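Local coordinates for GGDEF family protein (Caulobacter vibrioides, PDB 3U2A) that belongs to the GGDEF family and carries a PdeA-like PAS domain, a fold generally used in sensing and signalling, which pairs here with a second copy, at residues Leu62-Asp67 with Arg87-Gly92; Asp23-Ile28 with Arg43-Gly48; Ala14-Leu19 with Arg37-Ala42. All coordinates share one frame; numbering follows the deposited sequence.

Interaction 1: Leu62-Asp67 with Arg87-Gly92; sequences LALPQD and RFRVRG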
loop_
_atom_site.group_PDB
_atom_site.type_symbol
_atom_site.label_atom_id
_atom_site.label_comp_id
_atom_site.label_asym_id
_atom_site.label_seq_id
_atom_site.Cartn_x
_atom_site.Cartn_y
_atom_site.Cartn_z
ATOM N N LEU A 62 -1.617 21.746 4.748
ATOM C CA LEU A 62 -0.545 21.234 3.914
ATOM C C LEU A 62 -0.961 21.060 2.451
ATOM O O LEU A 62 -0.115 21.114 1.564
ATOM C CB LEU A 62 0.009 19.917 4.481
ATOM C CG LEU A 62 1.381 19.480 3.927
ATOM C CD1 LEU A 62 2.489 20.455 4.316
ATOM C CD2 LEU A 62 1.727 18.075 4.368
ATOM N N ALA A 63 -2.248 20.837 2.200
ATOM C CA ALA A 63 -2.772 20.781 0.838
ATOM C C ALA A 63 -2.489 22.101 0.109
ATOM O O ALA A 63 -2.499 23.165 0.735
ATOM C CB ALA A 63 -4.263 20.500 0.852
ATOM N N LEU A 64 -2.213 22.035 -1.192
ATOM C CA LEU A 64 -2.242 23.252 -2.005
ATOM C C LEU A 64 -3.630 23.882 -1.825
ATOM O O LEU A 64 -4.630 23.164 -1.801
ATOM C CB LEU A 64 -1.952 22.955 -3.480
ATOM C CG LEU A 64 -0.603 23.387 -4.056
ATOM C CD1 LEU A 64 0.574 23.085 -3.123
ATOM C CD2 LEU A 64 -0.390 22.781 -5.440
ATOM N N PRO A 65 -3.690 25.216 -1.634
ATOM C CA PRO A 65 -4.979 25.838 -1.335
ATOM C C PRO A 65 -6.070 25.483 -2.350
ATOM O O PRO A 65 -7.192 25.188 -1.944
ATOM C CB PRO A 65 -4.655 27.325 -1.353
ATOM C CG PRO A 65 -3.223 27.391 -0.896
ATOM C CD PRO A 65 -2.580 26.188 -1.537
ATOM N N GLN A 66 -5.743 25.483 -3.645
ATOM C CA GLN A 66 -6.729 25.167 -4.695
ATOM C C GLN A 66 -7.217 23.712 -4.673
ATOM O O GLN A 66 -8.246 23.385 -5.283
ATOM C CB GLN A 66 -6.233 25.575 -6.094
ATOM C CG GLN A 66 -5.016 24.802 -6.617
ATOM C CD GLN A 66 -3.683 25.482 -6.289
ATOM O OE1 GLN A 66 -3.463 25.966 -5.167
ATOM N NE2 GLN A 66 -2.779 25.513 -7.277
ATOM N N ASP A 67 -6.473 22.852 -3.973
ATOM C CA ASP A 67 -6.797 21.426 -3.863
ATOM C C ASP A 67 -7.500 21.049 -2.558
ATOM O O ASP A 67 -7.689 19.858 -2.286
ATOM C CB ASP A 67 -5.522 20.584 -3.995
ATOM C CG ASP A 67 -4.988 20.512 -5.426
ATOM O OD1 ASP A 67 -5.403 21.311 -6.288
ATOM O OD2 ASP A 67 -4.136 19.642 -5.682
ATOM N N ARG A 87 -7.643 12.760 -4.688
ATOM C CA ARG A 87 -6.323 13.057 -5.218
ATOM C C ARG A 87 -6.050 14.540 -5.092
ATOM O O ARG A 87 -6.888 15.354 -5.458
ATOM C CB ARG A 87 -6.169 12.577 -6.668
ATOM C CG ARG A 87 -7.211 13.043 -7.652
ATOM C CD ARG A 87 -6.918 12.470 -9.044
ATOM N NE ARG A 87 -5.640 12.945 -9.578
ATOM C CZ ARG A 87 -5.496 14.027 -10.341
ATOM N NH1 ARG A 87 -6.555 14.759 -10.673
ATOM N NH2 ARG A 87 -4.294 14.381 -10.775
ATOM N N PHE A 88 -4.896 14.889 -4.547
ATOM C CA PHE A 88 -4.551 16.298 -4.372
ATOM C C PHE A 88 -3.058 16.464 -4.182
ATOM O O PHE A 88 -2.344 15.488 -3.910
ATOM C CB PHE A 88 -5.318 16.937 -3.197
ATOM C CG PHE A 88 -5.026 16.322 -1.842
ATOM C CD1 PHE A 88 -5.743 15.206 -1.396
ATOM C CD2 PHE A 88 -4.079 16.886 -0.998
ATOM C CE1 PHE A 88 -5.495 14.649 -0.141
ATOM C CE2 PHE A 88 -3.818 16.325 0.265
ATOM C CZ PHE A 88 -4.530 15.210 0.683
ATOM N N ARG A 89 -2.593 17.703 -4.332
ATOM C CA ARG A 89 -1.183 18.012 -4.168
ATOM C C ARG A 89 -0.988 18.620 -2.800
ATOM O O ARG A 89 -1.893 19.269 -2.286
ATOM C CB ARG A 89 -0.729 19.004 -5.227
ATOM C CG ARG A 89 -0.822 18.485 -6.641
ATOM C CD ARG A 89 -0.812 19.619 -7.653
ATOM N NE ARG A 89 -2.060 20.381 -7.646
ATOM C CZ ARG A 89 -2.335 21.388 -8.461
ATOM N NH1 ARG A 89 -1.453 21.773 -9.370
ATOM N NH2 ARG A 89 -3.499 22.012 -8.370
ATOM N N VAL A 90 0.187 18.398 -2.216
ATOM C CA VAL A 90 0.579 19.095 -0.991
ATOM C C VAL A 90 1.714 20.052 -1.318
ATOM O O VAL A 90 2.282 19.984 -2.414
ATOM C CB VAL A 90 1.002 18.125 0.152
ATOM C CG1 VAL A 90 -0.210 17.350 0.671
ATOM C CG2 VAL A 90 2.114 17.174 -0.319
ATOM N N ARG A 91 2.041 20.940 -0.379
ATOM C CA ARG A 91 3.170 21.869 -0.538
ATOM C C ARG A 91 4.415 21.094 -0.954
ATOM O O ARG A 91 4.726 20.054 -0.370
ATOM C CB ARG A 91 3.450 22.638 0.763
ATOM C CG ARG A 91 2.221 23.173 1.517
ATOM C CD ARG A 91 1.373 24.146 0.702
ATOM N NE ARG A 91 0.192 24.602 1.441
ATOM C CZ ARG A 91 -0.027 25.857 1.820
ATOM N NH1 ARG A 91 0.842 26.814 1.522
ATOM N NH2 ARG A 91 -1.125 26.164 2.489
ATOM N N GLY A 92 5.114 21.588 -1.972
ATOM C CA GLY A 92 6.217 20.847 -2.582
ATOM C C GLY A 92 5.828 20.425 -3.988
ATOM O O GLY A 92 6.675 20.335 -4.881
HETATM O O HOH W 1 -3.608 24.833 -9.775
#

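Interaction 2: Asp23-Ile28 with Arg43-Gly48; sequences DVALWI and RALGLG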
loop_
_atom_site.group_PDB
_atom_site.type_symbol
_atom_site.label_atom_id
_atom_site.label_comp_id
_atom_site.label_asym_id
_atom_site.label_seq_id
_atom_site.Cartn_x
_atom_site.Cartn_y
_atom_site.Cartn_z
ATOM N N ASP A 23 6.969 3.161 -2.173
ATOM C CA ASP A 23 6.787 4.619 -2.056
ATOM C C ASP A 23 5.344 4.959 -1.690
ATOM O O ASP A 23 4.734 5.845 -2.279
ATOM C CB ASP A 23 7.194 5.340 -3.344
ATOM C CG ASP A 23 7.504 6.807 -3.119
ATOM O OD1 ASP A 23 7.948 7.145 -2.000
ATOM O OD2 ASP A 23 7.306 7.617 -4.059
ATOM N N VAL A 24 4.815 4.221 -0.719
ATOM C CA VAL A 24 3.416 4.300 -0.291
ATOM C C VAL A 24 3.372 4.553 1.231
ATOM O O VAL A 24 4.320 4.190 1.950
ATOM C CB VAL A 24 2.695 2.957 -0.680
ATOM C CG1 VAL A 24 1.478 2.635 0.207
ATOM C CG2 VAL A 24 2.324 2.954 -2.160
ATOM N N ALA A 25 2.280 5.133 1.726
ATOM C CA ALA A 25 2.066 5.231 3.167
ATOM C C ALA A 25 0.672 4.716 3.537
ATOM O O ALA A 25 -0.234 4.654 2.692
ATOM C CB ALA A 25 2.269 6.662 3.675
ATOM N N LEU A 26 0.513 4.316 4.792
ATOM C CA LEU A 26 -0.787 3.917 5.297
ATOM C C LEU A 26 -1.328 5.042 6.173
ATOM O O LEU A 26 -0.563 5.770 6.793
ATOM C CB LEU A 26 -0.659 2.622 6.094
ATOM C CG LEU A 26 -0.015 1.420 5.380
ATOM C CD1 LEU A 26 0.104 0.217 6.316
ATOM C CD2 LEU A 26 -0.804 1.052 4.113
ATOM N N TRP A 27 -2.645 5.184 6.211
ATOM C CA TRP A 27 -3.277 6.229 7.012
ATOM C C TRP A 27 -4.506 5.691 7.726
ATOM O O TRP A 27 -5.191 4.770 7.228
ATOM C CB TRP A 27 -3.634 7.462 6.157
ATOM C CG TRP A 27 -4.571 7.178 4.986
ATOM C CD1 TRP A 27 -4.213 6.818 3.723
ATOM C CD2 TRP A 27 -6.006 7.245 4.994
ATOM N NE1 TRP A 27 -5.337 6.646 2.939
ATOM C CE2 TRP A 27 -6.449 6.912 3.688
ATOM C CE3 TRP A 27 -6.961 7.559 5.972
ATOM C CZ2 TRP A 27 -7.808 6.874 3.338
ATOM C CZ3 TRP A 27 -8.318 7.527 5.623
ATOM C CH2 TRP A 27 -8.729 7.181 4.318
ATOM N N ILE A 28 -4.748 6.250 8.912
ATOM C CA ILE A 28 -5.992 6.059 9.647
ATOM C C ILE A 28 -6.498 7.434 10.076
ATOM O O ILE A 28 -5.735 8.240 10.612
ATOM C CB ILE A 28 -5.817 5.133 10.876
ATOM C CG1 ILE A 28 -5.430 3.716 10.426
ATOM C CG2 ILE A 28 -7.111 5.073 11.700
ATOM C CD1 ILE A 28 -4.981 2.802 11.540
ATOM N N ARG A 43 7.441 10.963 4.316
ATOM C CA ARG A 43 8.429 11.971 3.914
ATOM C C ARG A 43 8.607 12.047 2.393
ATOM O O ARG A 43 8.558 13.143 1.809
ATOM C CB ARG A 43 9.777 11.746 4.624
ATOM C CG ARG A 43 10.826 12.797 4.272
ATOM C CD ARG A 43 11.925 12.913 5.327
ATOM N NE ARG A 43 13.041 13.750 4.869
ATOM C CZ ARG A 43 13.010 15.080 4.749
ATOM N NH1 ARG A 43 11.911 15.769 5.039
ATOM N NH2 ARG A 43 14.087 15.732 4.327
ATOM N N ALA A 44 8.795 10.883 1.761
ATOM C CA ALA A 44 8.942 10.784 0.311
ATOM C C ALA A 44 7.760 11.373 -0.453
ATOM O O ALA A 44 7.927 11.897 -1.562
ATOM C CB ALA A 44 9.169 9.338 -0.105
ATOM N N LEU A 45 6.572 11.289 0.142
ATOM C CA LEU A 45 5.351 11.731 -0.514
ATOM C C LEU A 45 5.007 13.205 -0.273
ATOM O O LEU A 45 4.000 13.701 -0.790
ATOM C CB LEU A 45 4.177 10.847 -0.089
ATOM C CG LEU A 45 4.219 9.407 -0.588
ATOM C CD1 LEU A 45 3.084 8.632 0.016
ATOM C CD2 LEU A 45 4.145 9.368 -2.086
ATOM N N GLY A 46 5.828 13.894 0.516
ATOM C CA GLY A 46 5.558 15.289 0.863
ATOM C C GLY A 46 4.758 15.421 2.150
ATOM O O GLY A 46 4.458 16.534 2.605
ATOM N N LEU A 47 4.450 14.278 2.762
ATOM C CA LEU A 47 3.588 14.236 3.944
ATOM C C LEU A 47 4.363 14.224 5.261
ATOM O O LEU A 47 3.783 14.072 6.338
ATOM C CB LEU A 47 2.628 13.038 3.857
ATOM C CG LEU A 47 1.746 13.002 2.604
ATOM C CD1 LEU A 47 1.014 11.665 2.488
ATOM C CD2 LEU A 47 0.755 14.193 2.553
ATOM N N GLY A 48 5.677 14.401 5.167
ATOM C CA GLY A 48 6.552 14.411 6.332
ATOM C C GLY A 48 6.108 15.275 7.501
ATOM O O GLY A 48 6.161 14.816 8.643
HETATM O O HOH W 2 7.657 10.144 -3.918
#

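Interaction 3: Ala14-Leu19 with Arg37-Ala42; sequences ATLEAL and RLNGAA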
loop_
_atom_site.group_PDB
_atom_site.type_symbol
_atom_site.label_atom_id
_atom_site.label_comp_id
_atom_site.label_asym_id
_atom_site.label_seq_id
_atom_site.Cartn_x
_atom_site.Cartn_y
_atom_site.Cartn_z
ATOM N N ALA A 14 9.574 -5.024 8.518
ATOM C CA ALA A 14 9.120 -5.548 7.219
ATOM C C ALA A 14 8.046 -4.652 6.600
ATOM O O ALA A 14 8.094 -4.342 5.400
ATOM C CB ALA A 14 8.619 -6.985 7.351
ATOM N N THR A 15 7.091 -4.217 7.418
ATOM C CA THR A 15 6.077 -3.270 6.966
ATOM C C THR A 15 6.715 -1.999 6.405
ATOM O O THR A 15 6.396 -1.599 5.288
ATOM C CB THR A 15 5.040 -2.998 8.062
ATOM O OG1 THR A 15 4.247 -4.175 8.220
ATOM C CG2 THR A 15 4.125 -1.841 7.692
ATOM N N LEU A 16 7.642 -1.395 7.145
ATOM C CA LEU A 16 8.279 -0.166 6.669
ATOM C C LEU A 16 9.116 -0.372 5.400
ATOM O O LEU A 16 9.123 0.490 4.521
ATOM C CB LEU A 16 9.082 0.511 7.781
ATOM C CG LEU A 16 8.279 1.044 8.974
ATOM C CD1 LEU A 16 9.234 1.667 10.014
ATOM C CD2 LEU A 16 7.170 2.048 8.552
ATOM N N GLU A 17 9.792 -1.517 5.301
ATOM C CA GLU A 17 10.588 -1.865 4.123
ATOM C C GLU A 17 9.739 -1.947 2.862
ATOM O O GLU A 17 10.109 -1.379 1.836
ATOM C CB GLU A 17 11.323 -3.200 4.320
ATOM C CG GLU A 17 12.524 -3.127 5.233
ATOM C CD GLU A 17 13.255 -4.454 5.332
ATOM O OE1 GLU A 17 12.622 -5.513 5.115
ATOM O OE2 GLU A 17 14.464 -4.435 5.634
ATOM N N ALA A 18 8.617 -2.666 2.947
ATOM C CA ALA A 18 7.709 -2.821 1.813
ATOM C C ALA A 18 7.035 -1.495 1.422
ATOM O O ALA A 18 6.951 -1.171 0.244
ATOM C CB ALA A 18 6.672 -3.900 2.102
ATOM N N LEU A 19 6.563 -0.741 2.417
ATOM C CA LEU A 19 5.969 0.582 2.193
ATOM C C LEU A 19 6.967 1.542 1.534
ATOM O O LEU A 19 6.640 2.232 0.556
ATOM C CB LEU A 19 5.421 1.170 3.504
ATOM C CG LEU A 19 4.188 0.504 4.143
ATOM C CD1 LEU A 19 3.878 1.112 5.516
ATOM C CD2 LEU A 19 2.977 0.587 3.219
ATOM N N ARG A 37 -3.395 9.544 11.407
ATOM C CA ARG A 37 -2.113 8.863 11.595
ATOM C C ARG A 37 -1.539 8.362 10.279
ATOM O O ARG A 37 -2.279 7.868 9.422
ATOM C CB ARG A 37 -2.272 7.699 12.585
ATOM C CG ARG A 37 -2.539 8.147 14.027
ATOM C CD ARG A 37 -3.509 7.201 14.734
ATOM N NE ARG A 37 -2.953 5.880 14.939
ATOM C CZ ARG A 37 -3.662 4.755 15.011
ATOM N NH1 ARG A 37 -4.990 4.753 14.871
ATOM N NH2 ARG A 37 -3.034 3.614 15.204
ATOM N N LEU A 38 -0.218 8.495 10.130
ATOM C CA LEU A 38 0.504 8.006 8.953
ATOM C C LEU A 38 1.638 7.046 9.313
ATOM O O LEU A 38 2.296 7.204 10.349
ATOM C CB LEU A 38 1.074 9.179 8.154
ATOM C CG LEU A 38 0.072 10.035 7.393
ATOM C CD1 LEU A 38 0.684 11.408 7.113
ATOM C CD2 LEU A 38 -0.332 9.348 6.093
ATOM N N ASN A 39 1.850 6.053 8.450
ATOM C CA ASN A 39 2.932 5.088 8.588
ATOM C C ASN A 39 3.479 4.723 7.207
ATOM O O ASN A 39 2.719 4.392 6.302
ATOM C CB ASN A 39 2.425 3.828 9.295
ATOM C CG ASN A 39 3.543 2.888 9.686
ATOM O OD1 ASN A 39 3.533 1.711 9.324
ATOM N ND2 ASN A 39 4.512 3.399 10.447
ATOM N N GLY A 40 4.797 4.776 7.055
ATOM C CA GLY A 40 5.434 4.409 5.790
ATOM C C GLY A 40 6.143 5.588 5.165
ATOM O O GLY A 40 6.754 6.393 5.870
ATOM N N ALA A 41 6.027 5.710 3.842
ATOM C CA ALA A 41 6.832 6.663 3.064
ATOM C C ALA A 41 6.257 8.084 3.060
ATOM O O ALA A 41 6.199 8.743 2.006
ATOM C CB ALA A 41 7.046 6.144 1.615
ATOM N N ALA A 42 5.846 8.563 4.236
ATOM C CA ALA A 42 5.243 9.895 4.343
ATOM C C ALA A 42 6.198 10.985 3.843
ATOM O O ALA A 42 5.812 11.822 3.018
ATOM C CB ALA A 42 4.785 10.185 5.780
#

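Interaction 1: Leu62-Asp67 with Arg87-Gly92
The guanidinium of Arg89 has Leu64 over one face and the carboxylate of Asp67 at its edge. Leu64 CD2 sits off-centre toward the rim, 3.7 Å from Arg89 NE. The grip on the carboxylate is side-on. Arg89 NE donates to Asp67 OD2 at 3.0 Å, and Arg89 NH2 donates to Asp67 OD1 at 2.9 Å. Both bonds are nearly straight, and both oxygens lie in the guanidinium plane. The two flat groups are still turned 31° apart, so the nitrogens meet the syn sides from out of the carboxylate plane. The anti lone pair of Asp67 OD2 takes the backbone N of Arg89 at 2.8 Å. Three bonds to one residue hold the carboxylate against rotation. The bend at chi3 (-72°) turns the tip of Arg89 toward Asp67, whose side chain it crosses at about a right angle, and a water links Arg89 NH2 to Gln66 NE2.

The two backbones form a single beta bridge, Ala63 with Val90. Leu64 N donates to Arg89 O at 3.0 Å, and Arg91 N donates to Leu62 O at 2.9 Å. In this PAS domain the bridge ties the loop joining helices 56-62 and 68-75 to the loop that follows strand 83-86.

The second guanidinium, of Arg91, has the Pro65 ring over one face and Leu62 O at its edge. A bend at chi2 (-60°) brings it back over the loop. Its NE donates to Ala63 O at 3.1 Å, from above the carbonyl plane and not on a lone pair. On the buried side Ala63 CB meets the ring of Phe88 obliquely, and that ring also stacks with Trp98. Leu62 CG packs against Val90 CB.

Interaction 2: Asp23-Ile28 with Arg43-Gly48
The side chains of Asp23 and Leu45 pass in opposite senses. The branched end of Leu45 lies against the backbone of Asp23, while the carboxylate of Asp23 extends toward Ala44. Leu45 CD2 is 3.6 Å from Asp23 O. That carbonyl oxygen is buried here and has no polar partner in the model. The other branch, CD1, reaches further along the chain. It touches the backbone N of Ala25 at 4.0 Å and packs on Ala25 CB at 4.2 Å. Ala25 points its methyl toward this leucine, whereas Val24 points away from it.

In Asp23, CG stands anti to the backbone N (chi1 -159°), which carries the carboxylate over to Ala44. OD1 approaches Ala44 CB closely, at 3.1 Å. A water lies 2.6 Å from Asp23 OD2 and 2.9 Å from Ala44 O. It could donate to either, but more acceptors than protons are in its reach, so a bridge is not certain. The positive phi of Asp23 marks it as the C-prime residue of a Schellman motif. The motif ends helix 12-22, with Val24 N bonded back to Leu19 O. The chain then enters strand 25-30, a central strand of the antiparallel PAS sheet. Leu45 lies in the loop that follows strand 35-40. Pro115 touches both Asp23 and Leu45. Further along the strand, Leu26 packs on Trp10 of the second subunit.

Interaction 3: Ala14-Leu19 with Arg37-Ala42
This is a van der Waals contact of a helix against the end of a strand, in which leucine methyls pack on an asparagine amide and on strand backbone. Helix 12-22 is laid across the last residues of strand 35-40 in the PAS sheet. The axes of the short segments stand 80° apart and approach to 8.1 Å. No hydrogen bond crosses between them. Leu19 fills the closest part. Its CD1 rests 3.6 Å from Asn39 O and 3.7 Å from Gly40 CA. Asn39 extends toward the helix, with CG anti to its own N (chi1 -170°). Leu16 crosses this side chain at about a right angle. Leu16 CD2 lies 3.5 Å from Asn39 ND2. Thr15 offers Asn39 only its methyl, CG2, while its hydroxyl bonds to NE1 of Trp10 of its own chain. At the strand's end, Ala41 is the centre of an inverse gamma turn, and its CB comes 4.1 Å from Leu19 O. Trp10 of the second subunit packs on Asn39, and Arg108 of that subunit forms a salt bridge with Glu17. Within the chain, Leu19 of helix 12-22 also packs on Leu26 of strand 25-30, which pairs with strand 35-40.

How the interactions relate
Interactions 2 and 3 are neighbours, with centres 7 Å apart. Their strands 25-30 and 35-40 pair in the sheet, where Leu26 N probably bonds to Asn39 O at 2.7 Å. Both also touch the second subunit. Their segments alternate along the chain. Interaction 1 lies further off, 14 Å from interaction 2 and 21 Å from interaction 3, between centres. It touches interaction 2 where Val90 CG1 packs on Leu47 CD2 at 3.8 Å and Leu62 CD2 meets Gly46 O at 3.6 Å. It does not touch interaction 3; the nearest atoms are about 7 Å apart.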